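Local coordinates for protein type I site-specific restriction-modification system, R (Restriction) subunit (Vibrio vulnificus, PDB 3H1T) that probably acts as the ATP-binding restriction and translocation subunit (HsdR) of a type I restriction enzyme, here as a fragment holding the nuclease-like and helicase-like motor domains, at residues N46-I50 with Y78-R84; P87-A93 with L116-T122; K108-E112 with E129-T133; T166-H172 with F216-L222. All coordinates share one frame; numbering follows the deposited sequence.

Interaction 1: residues N46-I50 with Y78-R84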
# COMPACT_ATOMS: atom_id res chain seq x y z
N ASN A 46 11.63 -19.03 24.65
CA ASN A 46 11.66 -17.57 24.52
C ASN A 46 13.06 -17.01 24.22
O ASN A 46 14.04 -17.44 24.81
CB ASN A 46 11.07 -16.94 25.79
CG ASN A 46 9.64 -17.42 26.06
OD1 ASN A 46 9.24 -17.66 27.20
ND2 ASN A 46 8.85 -17.54 24.97
N PRO A 47 13.14 -15.97 23.37
CA PRO A 47 12.06 -15.27 22.67
C PRO A 47 11.46 -15.93 21.43
O PRO A 47 10.47 -15.44 20.88
CB PRO A 47 12.71 -13.92 22.37
CG PRO A 47 14.04 -14.34 21.94
CD PRO A 47 14.44 -15.39 22.98
N SER A 48 12.03 -17.04 20.97
CA SER A 48 11.50 -17.69 19.78
C SER A 48 10.11 -18.26 20.00
O SER A 48 9.71 -18.51 21.14
CB SER A 48 12.44 -18.81 19.33
OG SER A 48 13.75 -18.30 19.17
N ALA A 49 9.36 -18.45 18.91
CA ALA A 49 8.01 -19.01 19.01
C ALA A 49 7.62 -19.78 17.76
O ALA A 49 8.32 -19.74 16.73
CB ALA A 49 6.99 -17.89 19.25
N ILE A 50 6.52 -20.52 17.87
CA ILE A 50 5.95 -21.31 16.78
C ILE A 50 4.51 -20.88 16.70
O ILE A 50 3.82 -20.83 17.72
CB ILE A 50 5.88 -22.84 17.09
CG1 ILE A 50 7.27 -23.46 17.14
CG2 ILE A 50 5.09 -23.54 16.01
CD1 ILE A 50 7.79 -23.62 18.53
N TYR A 78 3.10 -23.68 9.62
CA TYR A 78 3.88 -23.19 10.74
C TYR A 78 4.73 -22.01 10.32
O TYR A 78 5.22 -21.95 9.20
CB TYR A 78 4.84 -24.24 11.30
CG TYR A 78 4.22 -25.49 11.87
CD1 TYR A 78 3.93 -26.59 11.06
CD2 TYR A 78 4.02 -25.62 13.24
CE1 TYR A 78 3.48 -27.78 11.59
CE2 TYR A 78 3.58 -26.82 13.79
CZ TYR A 78 3.31 -27.90 12.95
OH TYR A 78 2.92 -29.12 13.44
N LEU A 79 4.89 -21.08 11.25
CA LEU A 79 5.70 -19.91 11.03
C LEU A 79 6.67 -20.00 12.19
O LEU A 79 6.26 -20.16 13.34
CB LEU A 79 4.84 -18.65 11.12
CG LEU A 79 5.27 -17.29 10.54
CD1 LEU A 79 5.46 -16.31 11.68
CD2 LEU A 79 6.54 -17.41 9.71
N LEU A 80 7.96 -19.93 11.91
CA LEU A 80 8.96 -20.02 12.97
C LEU A 80 9.50 -18.63 13.21
O LEU A 80 10.12 -18.05 12.34
CB LEU A 80 10.07 -20.97 12.55
CG LEU A 80 9.57 -22.36 12.14
CD1 LEU A 80 10.76 -23.22 11.80
CD2 LEU A 80 8.77 -23.01 13.24
N LYS A 81 9.25 -18.09 14.40
CA LYS A 81 9.72 -16.75 14.72
C LYS A 81 10.96 -16.81 15.59
O LYS A 81 10.97 -17.48 16.62
CB LYS A 81 8.60 -15.94 15.41
CG LYS A 81 7.33 -15.84 14.58
CD LYS A 81 6.47 -14.63 14.93
CE LYS A 81 5.75 -14.77 16.24
NZ LYS A 81 4.56 -13.86 16.26
N TYR A 82 12.01 -16.13 15.16
CA TYR A 82 13.24 -16.10 15.94
C TYR A 82 12.92 -15.31 17.21
O TYR A 82 13.32 -15.67 18.32
CB TYR A 82 14.35 -15.40 15.19
CG TYR A 82 15.58 -15.29 16.04
CD1 TYR A 82 16.23 -16.43 16.49
CD2 TYR A 82 16.07 -14.04 16.43
CE1 TYR A 82 17.36 -16.34 17.30
CE2 TYR A 82 17.20 -13.94 17.23
CZ TYR A 82 17.83 -15.10 17.67
OH TYR A 82 18.95 -15.00 18.46
N THR A 83 12.20 -14.23 16.99
CA THR A 83 11.76 -13.33 18.04
C THR A 83 10.28 -13.08 17.78
O THR A 83 9.74 -13.51 16.76
CB THR A 83 12.60 -12.04 17.99
OG1 THR A 83 13.63 -12.12 18.98
CG2 THR A 83 11.78 -10.82 18.22
N ARG A 84 9.61 -12.43 18.73
CA ARG A 84 8.19 -12.15 18.61
C ARG A 84 7.96 -11.31 17.37
O ARG A 84 7.08 -11.62 16.57
CB ARG A 84 7.66 -11.41 19.85
CG ARG A 84 6.13 -11.34 19.90
CD ARG A 84 5.63 -9.92 20.07
NE ARG A 84 5.66 -9.44 21.45
CZ ARG A 84 5.66 -8.16 21.78
NH1 ARG A 84 5.63 -7.25 20.81
NH2 ARG A 84 5.66 -7.77 23.04

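Interaction 2: residues P87-A93 with L116-T122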
# COMPACT_ATOMS: atom_id res chain seq x y z
N PRO A 87 9.99 -12.92 12.41
CA PRO A 87 9.76 -14.22 11.78
C PRO A 87 11.02 -14.63 10.99
O PRO A 87 11.75 -13.76 10.52
CB PRO A 87 8.55 -13.95 10.88
CG PRO A 87 8.68 -12.51 10.55
CD PRO A 87 9.07 -11.90 11.88
N ILE A 88 11.29 -15.92 10.86
CA ILE A 88 12.47 -16.30 10.13
C ILE A 88 12.35 -17.52 9.21
O ILE A 88 13.13 -17.64 8.28
CB ILE A 88 13.66 -16.51 11.13
CG1 ILE A 88 14.98 -16.62 10.35
CG2 ILE A 88 13.39 -17.74 12.00
CD1 ILE A 88 16.23 -16.37 11.19
N ALA A 89 11.38 -18.39 9.43
CA ALA A 89 11.20 -19.56 8.56
C ALA A 89 9.74 -20.02 8.44
O ALA A 89 8.87 -19.57 9.19
CB ALA A 89 12.07 -20.74 9.04
N VAL A 90 9.49 -20.92 7.51
CA VAL A 90 8.14 -21.41 7.33
C VAL A 90 8.13 -22.91 7.00
O VAL A 90 9.05 -23.42 6.36
CB VAL A 90 7.41 -20.57 6.23
CG1 VAL A 90 8.02 -20.84 4.85
CG2 VAL A 90 5.93 -20.85 6.26
N VAL A 91 7.09 -23.61 7.44
CA VAL A 91 6.99 -25.04 7.21
C VAL A 91 5.69 -25.51 6.56
O VAL A 91 4.61 -25.07 6.92
CB VAL A 91 7.12 -25.81 8.56
CG1 VAL A 91 7.16 -27.33 8.30
CG2 VAL A 91 8.36 -25.36 9.30
N GLU A 92 5.81 -26.42 5.61
CA GLU A 92 4.64 -26.99 4.96
C GLU A 92 4.60 -28.44 5.45
O GLU A 92 5.54 -29.19 5.21
CB GLU A 92 4.77 -26.94 3.43
CG GLU A 92 3.69 -26.14 2.68
CD GLU A 92 2.26 -26.61 2.94
OE1 GLU A 92 1.91 -27.75 2.56
OE2 GLU A 92 1.49 -25.83 3.54
N ALA A 93 3.54 -28.82 6.13
CA ALA A 93 3.46 -30.19 6.62
C ALA A 93 2.55 -30.99 5.72
O ALA A 93 1.70 -30.43 5.02
CB ALA A 93 2.93 -30.21 8.06
N LEU A 116 10.86 -14.58 3.77
CA LEU A 116 11.73 -15.41 4.59
C LEU A 116 12.81 -16.08 3.75
O LEU A 116 12.65 -16.25 2.55
CB LEU A 116 10.93 -16.49 5.31
CG LEU A 116 9.70 -15.89 6.01
CD1 LEU A 116 8.95 -16.98 6.74
CD2 LEU A 116 10.10 -14.78 6.99
N LYS A 117 13.91 -16.43 4.41
CA LYS A 117 15.06 -17.06 3.76
C LYS A 117 15.16 -18.56 4.02
O LYS A 117 16.09 -19.20 3.53
CB LYS A 117 16.35 -16.41 4.26
CG LYS A 117 17.05 -15.48 3.28
CD LYS A 117 16.25 -14.22 3.02
CE LYS A 117 17.03 -13.25 2.11
NZ LYS A 117 16.44 -13.12 0.75
N PHE A 118 14.24 -19.13 4.78
CA PHE A 118 14.29 -20.56 5.05
C PHE A 118 12.93 -21.22 4.87
O PHE A 118 11.92 -20.77 5.40
CB PHE A 118 14.82 -20.79 6.47
CG PHE A 118 16.16 -20.15 6.71
CD1 PHE A 118 17.31 -20.66 6.10
CD2 PHE A 118 16.26 -18.97 7.44
CE1 PHE A 118 18.53 -20.00 6.20
CE2 PHE A 118 17.47 -18.29 7.55
CZ PHE A 118 18.62 -18.80 6.92
N ALA A 119 12.90 -22.31 4.11
CA ALA A 119 11.64 -22.99 3.87
C ALA A 119 11.76 -24.49 4.10
O ALA A 119 12.76 -25.10 3.73
CB ALA A 119 11.17 -22.72 2.43
N TYR A 120 10.74 -25.09 4.71
CA TYR A 120 10.76 -26.52 5.01
C TYR A 120 9.52 -27.26 4.58
O TYR A 120 8.41 -26.77 4.67
CB TYR A 120 10.95 -26.72 6.51
CG TYR A 120 12.19 -26.07 7.02
CD1 TYR A 120 13.42 -26.72 6.95
CD2 TYR A 120 12.16 -24.75 7.48
CE1 TYR A 120 14.59 -26.08 7.32
CE2 TYR A 120 13.32 -24.09 7.85
CZ TYR A 120 14.54 -24.75 7.76
OH TYR A 120 15.68 -24.07 8.08
N SER A 121 9.72 -28.47 4.11
CA SER A 121 8.62 -29.32 3.74
C SER A 121 8.87 -30.56 4.59
O SER A 121 10.00 -31.04 4.66
CB SER A 121 8.67 -29.63 2.25
OG SER A 121 7.60 -30.47 1.91
N THR A 122 7.84 -31.08 5.24
CA THR A 122 8.01 -32.24 6.08
C THR A 122 6.79 -33.12 6.09
O THR A 122 5.68 -32.64 5.89
CB THR A 122 8.31 -31.84 7.52
OG1 THR A 122 8.37 -33.01 8.35
CG2 THR A 122 7.22 -30.91 8.04
O HOH W 1 14.46 -15.54 7.15

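Interaction 3: residues K108-E112 with E129-T133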
# COMPACT_ATOMS: atom_id res chain seq x y z
N LYS A 108 8.20 -22.91 -0.43
CA LYS A 108 9.06 -21.88 -1.02
C LYS A 108 8.21 -20.65 -1.39
O LYS A 108 8.64 -19.51 -1.24
CB LYS A 108 9.76 -22.41 -2.28
CG LYS A 108 10.94 -23.32 -1.99
CD LYS A 108 11.59 -23.89 -3.24
CE LYS A 108 11.90 -22.83 -4.29
NZ LYS A 108 13.04 -23.21 -5.17
N ASP A 109 6.99 -20.91 -1.85
CA ASP A 109 6.08 -19.84 -2.24
C ASP A 109 5.67 -18.97 -1.05
O ASP A 109 5.48 -17.77 -1.20
CB ASP A 109 4.83 -20.42 -2.91
CG ASP A 109 4.21 -19.46 -3.93
OD1 ASP A 109 4.81 -19.25 -5.00
OD2 ASP A 109 3.12 -18.92 -3.65
N TYR A 110 5.52 -19.58 0.13
CA TYR A 110 5.14 -18.84 1.33
C TYR A 110 6.33 -18.05 1.86
O TYR A 110 6.19 -16.97 2.43
CB TYR A 110 4.66 -19.78 2.44
CG TYR A 110 3.28 -20.36 2.27
CD1 TYR A 110 2.16 -19.53 2.12
CD2 TYR A 110 3.08 -21.73 2.31
CE1 TYR A 110 0.87 -20.07 2.00
CE2 TYR A 110 1.80 -22.28 2.20
CZ TYR A 110 0.70 -21.44 2.04
OH TYR A 110 -0.56 -21.99 1.91
N ALA A 111 7.51 -18.63 1.67
CA ALA A 111 8.75 -18.01 2.11
C ALA A 111 8.93 -16.74 1.31
O ALA A 111 9.18 -15.67 1.86
CB ALA A 111 9.91 -18.95 1.85
N GLU A 112 8.78 -16.87 -0.00
CA GLU A 112 8.91 -15.74 -0.91
C GLU A 112 7.85 -14.66 -0.59
O GLU A 112 8.16 -13.48 -0.58
CB GLU A 112 8.81 -16.23 -2.36
CG GLU A 112 10.08 -16.95 -2.83
CD GLU A 112 9.84 -18.03 -3.89
OE1 GLU A 112 8.78 -18.00 -4.55
OE2 GLU A 112 10.72 -18.90 -4.06
N GLU A 129 14.73 -29.11 3.34
CA GLU A 129 14.99 -27.68 3.49
C GLU A 129 15.46 -26.98 2.22
O GLU A 129 16.26 -27.53 1.46
CB GLU A 129 16.05 -27.45 4.58
CG GLU A 129 16.49 -26.00 4.75
CD GLU A 129 17.75 -25.83 5.59
OE1 GLU A 129 18.86 -26.14 5.09
OE2 GLU A 129 17.65 -25.38 6.75
N PHE A 130 14.93 -25.79 1.96
CA PHE A 130 15.42 -25.01 0.85
C PHE A 130 15.94 -23.77 1.53
O PHE A 130 15.20 -23.05 2.20
CB PHE A 130 14.36 -24.59 -0.17
CG PHE A 130 14.94 -23.79 -1.30
CD1 PHE A 130 15.55 -24.42 -2.38
CD2 PHE A 130 14.99 -22.39 -1.22
CE1 PHE A 130 16.20 -23.67 -3.37
CE2 PHE A 130 15.65 -21.64 -2.20
CZ PHE A 130 16.26 -22.28 -3.27
N ASP A 131 17.23 -23.52 1.38
CA ASP A 131 17.84 -22.37 2.02
C ASP A 131 18.14 -21.31 0.97
O ASP A 131 18.97 -21.51 0.08
CB ASP A 131 19.12 -22.85 2.70
CG ASP A 131 19.83 -21.75 3.47
OD1 ASP A 131 19.77 -20.58 3.06
OD2 ASP A 131 20.48 -22.08 4.48
N TYR A 132 17.45 -20.17 1.05
CA TYR A 132 17.67 -19.11 0.09
C TYR A 132 19.07 -18.50 0.17
O TYR A 132 19.55 -17.94 -0.82
CB TYR A 132 16.60 -18.02 0.23
CG TYR A 132 15.23 -18.47 -0.20
CD1 TYR A 132 14.46 -19.29 0.61
CD2 TYR A 132 14.71 -18.11 -1.45
CE1 TYR A 132 13.22 -19.74 0.21
CE2 TYR A 132 13.47 -18.56 -1.87
CZ TYR A 132 12.72 -19.38 -1.03
OH TYR A 132 11.51 -19.88 -1.43
N THR A 133 19.72 -18.61 1.33
CA THR A 133 21.05 -18.04 1.48
C THR A 133 22.12 -18.86 0.74
O THR A 133 23.18 -18.34 0.43
CB THR A 133 21.46 -17.90 2.97
OG1 THR A 133 21.65 -19.20 3.54
CG2 THR A 133 20.38 -17.16 3.75

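Interaction 4: residues T166-H172 with F216-L222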
# COMPACT_ATOMS: atom_id res chain seq x y z
N THR A 166 19.70 -3.76 17.13
CA THR A 166 18.88 -2.83 16.40
C THR A 166 18.02 -3.68 15.49
O THR A 166 16.81 -3.48 15.39
CB THR A 166 19.71 -1.85 15.58
OG1 THR A 166 20.69 -1.24 16.42
CG2 THR A 166 18.82 -0.76 15.00
N LEU A 167 18.64 -4.68 14.86
CA LEU A 167 17.93 -5.57 13.97
C LEU A 167 16.75 -6.22 14.66
O LEU A 167 15.72 -6.45 14.04
CB LEU A 167 18.86 -6.66 13.44
CG LEU A 167 18.25 -7.49 12.30
CD1 LEU A 167 18.44 -6.72 11.02
CD2 LEU A 167 18.92 -8.86 12.18
N LEU A 168 16.90 -6.51 15.96
CA LEU A 168 15.84 -7.16 16.72
C LEU A 168 15.04 -6.20 17.60
O LEU A 168 14.15 -6.64 18.33
CB LEU A 168 16.41 -8.27 17.60
CG LEU A 168 17.19 -9.41 16.94
CD1 LEU A 168 17.64 -10.40 18.01
CD2 LEU A 168 16.34 -10.10 15.88
N SER A 169 15.36 -4.91 17.54
CA SER A 169 14.64 -3.91 18.33
C SER A 169 13.14 -4.10 18.12
O SER A 169 12.67 -4.09 17.00
CB SER A 169 15.09 -2.51 17.89
OG SER A 169 14.40 -1.48 18.58
N PRO A 170 12.37 -4.28 19.21
CA PRO A 170 10.92 -4.49 19.20
C PRO A 170 10.07 -3.43 18.52
O PRO A 170 10.43 -2.25 18.52
CB PRO A 170 10.58 -4.63 20.70
CG PRO A 170 11.85 -5.19 21.30
CD PRO A 170 12.88 -4.32 20.60
N TYR A 171 8.97 -3.85 17.91
CA TYR A 171 8.05 -2.93 17.29
C TYR A 171 7.37 -2.27 18.47
O TYR A 171 7.59 -2.64 19.63
CB TYR A 171 6.94 -3.64 16.48
CG TYR A 171 7.35 -4.31 15.20
CD1 TYR A 171 8.42 -3.85 14.45
CD2 TYR A 171 6.63 -5.40 14.73
CE1 TYR A 171 8.78 -4.46 13.24
CE2 TYR A 171 6.97 -6.02 13.53
CZ TYR A 171 8.05 -5.55 12.79
OH TYR A 171 8.40 -6.19 11.63
N HIS A 172 6.52 -1.31 18.17
CA HIS A 172 5.75 -0.65 19.20
C HIS A 172 4.39 -1.31 19.00
O HIS A 172 3.78 -1.16 17.94
CB HIS A 172 5.72 0.84 18.94
CG HIS A 172 4.90 1.59 19.94
ND1 HIS A 172 3.54 1.75 19.82
CD2 HIS A 172 5.24 2.16 21.12
CE1 HIS A 172 3.07 2.39 20.88
NE2 HIS A 172 4.09 2.65 21.68
N PHE A 216 6.79 4.77 10.70
CA PHE A 216 6.83 4.83 12.17
C PHE A 216 7.64 3.71 12.82
O PHE A 216 8.48 3.98 13.67
CB PHE A 216 5.41 4.82 12.74
CG PHE A 216 5.35 4.61 14.23
CD1 PHE A 216 5.73 5.62 15.10
CD2 PHE A 216 4.91 3.38 14.76
CE1 PHE A 216 5.68 5.42 16.47
CE2 PHE A 216 4.85 3.18 16.13
CZ PHE A 216 5.24 4.20 16.99
N GLN A 217 7.42 2.46 12.42
CA GLN A 217 8.15 1.35 13.03
C GLN A 217 9.65 1.32 12.71
O GLN A 217 10.44 0.81 13.50
CB GLN A 217 7.49 0.01 12.67
CG GLN A 217 6.05 -0.15 13.19
CD GLN A 217 5.94 -0.43 14.69
OE1 GLN A 217 4.86 -0.71 15.20
NE2 GLN A 217 7.06 -0.37 15.40
N ILE A 218 10.04 1.85 11.56
CA ILE A 218 11.47 1.88 11.23
C ILE A 218 12.10 2.85 12.22
O ILE A 218 13.11 2.55 12.86
CB ILE A 218 11.71 2.40 9.79
CG1 ILE A 218 11.16 1.40 8.75
CG2 ILE A 218 13.20 2.62 9.56
CD1 ILE A 218 11.17 1.93 7.31
N SER A 219 11.47 4.02 12.36
CA SER A 219 11.93 5.07 13.27
C SER A 219 11.99 4.55 14.69
O SER A 219 13.00 4.72 15.38
CB SER A 219 10.97 6.26 13.22
OG SER A 219 10.68 6.62 11.89
N TRP A 220 10.92 3.90 15.14
CA TRP A 220 10.91 3.39 16.50
C TRP A 220 12.02 2.36 16.70
O TRP A 220 12.80 2.46 17.66
CB TRP A 220 9.53 2.79 16.81
CG TRP A 220 9.39 2.33 18.22
CD1 TRP A 220 9.47 1.04 18.67
CD2 TRP A 220 9.12 3.14 19.37
NE1 TRP A 220 9.27 1.00 20.03
CE2 TRP A 220 9.05 2.28 20.48
CE3 TRP A 220 8.94 4.51 19.57
CZ2 TRP A 220 8.79 2.74 21.78
CZ3 TRP A 220 8.68 4.98 20.86
CH2 TRP A 220 8.61 4.08 21.95
N LYS A 221 12.12 1.38 15.80
CA LYS A 221 13.16 0.36 15.92
C LYS A 221 14.55 0.97 16.09
O LYS A 221 15.25 0.67 17.06
CB LYS A 221 13.14 -0.59 14.71
CG LYS A 221 12.12 -1.73 14.80
CD LYS A 221 12.12 -2.64 13.58
CE LYS A 221 13.41 -3.46 13.45
NZ LYS A 221 13.54 -4.53 14.47
N LEU A 222 14.94 1.83 15.15
CA LEU A 222 16.26 2.46 15.21
C LEU A 222 16.42 3.45 16.37
O LEU A 222 17.49 3.54 16.96
CB LEU A 222 16.55 3.16 13.89
CG LEU A 222 16.74 2.26 12.67
CD1 LEU A 222 16.40 3.04 11.41
CD2 LEU A 222 18.16 1.75 12.63

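Interaction 1: residues N46-I50 with Y78-R84
A49 and K81 form an antiparallel hydrogen-bonded pair, and I50 and L80 form the next, non-hydrogen-bonded pair, where strand 49-55 starts against the end of strand 75-81. These strands lie at one side of the six-stranded mixed sheet of the N-terminal domain. This domain is consistent with the PD-(D/E)XK nuclease fold expected of HsdR subunits. Strand 49-55 is outermost in the sheet. The pair is closed by two bonds of equal length: A49 N to K81 O and K81 N to A49 O, both 3.0 Å. Both are fairly straight, at 160°.

I50 and L80 put their side chains on one face of the sheet, A49 and K81 on the other. The methyl CG2 of I50 meets the edge of the Y78 ring, in its plane, with CG2 3.6 Å from CD2. The two side chains run side by side and point the same way. The far end of Y78 is held by T35 of helix 26-40, which covers this face. CG1 of I50 reaches CD2 of L80 at 4.2 Å.

Past K81 the chain turns a corner at Y82, and a classic bulge lies at Y82 and T83. Here strand pairing ends and side chains take over. P47, which follows a cis peptide bond, sets CG 3.7 Å from OG1 of T83. The hydroxyl of S48 sits beside its own backbone N (chi1 -54°), and this turns it toward the corner. There S48 OG donates to Y82 O at 2.8 Å, tilted 25° from the carbonyl plane.

Interaction 2: residues P87-A93 with L116-T122
F118 and Y120 both carry CG beside their own backbone N, opposite the carbonyl carbon (chi1 -56° and -57°), and this lays the two rings along the neighbouring strand. The strands are the parallel pair of a beta-alpha-beta crossover: strand 86-93, helix 104-114, strand 118-122. They lie in the middle of the nuclease-like sheet. D77 lies beside E92 and accepts from A93 N. With the EAK sequence that starts at E92, this is consistent with the acidic residues of a PD-(D/E)XK motif.

On the side of the sheet that carries F118 and Y120, the CD2 edge of F118 meets I88 CG1 at 4.0 Å. Y120 turns its edge to A89, whose CB is in the ring plane and 3.8 Å from CE2. V91 CG1 meets T122 CG2 at 3.6 Å. On the opposite face, L116 packs CD1 against V90 CB at 3.9 Å, and helix 104-114 covers V90 and E92.

Four backbone bonds tie the strands, of which E92 N to Y120 O is shortest at 2.8 Å. At the other end, I88 and A89 form a classic bulge. Here one water bridges the strands, donating to I88 O at 2.7 Å and accepting from K117 N at 2.9 Å.

Interaction 3: residues K108-E112 with E129-T133
Y132 OH meets the helix at two oxygens, E112 OE2 and the backbone O of K108, each 2.9 Å away. E112 OE2 lies in the ring plane, at the edge of Y132, and the carboxylate stands 90° to the ring. K108 O already accepts the helical bond from E112 N. A111 CB also touches the ring, 3.8 Å from Y132 CE1.

K108 reaches the other ring. Its chain bends at chi3 (50°), and this brings NZ over one face of F130. NZ lies 3.9 Å from the ring centroid and 18° off the normal, a cation-pi contact. CD packs over the same ring, 4.2 Å from its centroid, as a CH-pi contact. F130 in turn sets CE2 3.6 Å above the centre of the Y132 ring.

The contact joins helix 104-114 to the end of strand 127-131, at the surface of the nuclease-like domain. Its chemistry is mixed: a phenol beside a carboxylate and a carbonyl, and an ammonium over a ring. Little surface is buried between the two segments, 227 Å² in all. The contact therefore rests largely on directed polar and cation-pi interactions rather than on broad apolar packing.

Interaction 4: residues T166-H172 with F216-L222
K221 and S169 make the tight half of this contact. K221 is buried, and its chain bends at chi3 and chi4 (68° and 71°), which curls NZ back onto the carbonyls of 166-172. NZ donates to S169 O at 2.7 Å, near the carbonyl plane. It also donates to L167 O at 2.9 Å, but from above that carbonyl's plane, not on a lone pair. S169 returns a bond: OG gives its proton to K221 O at 2.8 Å, in the carbonyl plane on a lone pair. Nearby, T166 CG2 packs on L222 CD2 at 3.5 Å. The Y171 ring turns its edge to K221 CD, while its hydroxyl is held by N188 of helix 181-195.

The solvent side is made by P170, H172 and W220. P170 is exposed and offers mainly its carbonyl O, 3.4 Å from W220 CD1 at the indole edge. H172 and W220 are both partly exposed. H172 points its ring edge at the face of W220, with planes at 80°. H172 CB sits over the five-membered ring, 3.7 Å from its centroid. F216, which is buried, brings its own edge toward the H172 face, offset, to complete an aromatic cluster.

Helix 211-224 begins at the last two residues of the GTGKT P-loop sequence of the first RecA-like motor domain. Carbonyls at the end of helix 164-167 would favour a positive charge. The buried K221 amine therefore probably stays charged, bonded to the chain that probably connects the nuclease-like and motor parts.

How the interactions relate
Interactions 1, 2 and 3 belong to the six-stranded sheet of the N-terminal nuclease-like domain. Interactions 1 and 2 are in series along the chain, with centres about 12 Å apart, and strands 75-81 and 86-93 join them as neighbours. Interactions 2 and 3 alternate along the chain, about 7 Å apart between centres. Helix 104-114, which connects the two strands of interaction 2, packs in interaction 3, and Y120 OH bonds to E129 OE2 between them. Interaction 4 comes last, about 17 Å from interaction 1, centre to centre, and reaches the first motor domain. Y82 CE2 touches L168 CD1 at 3.7 Å, between the corner just past strand 75-81 and segment 166-172, which probably leads to the motor.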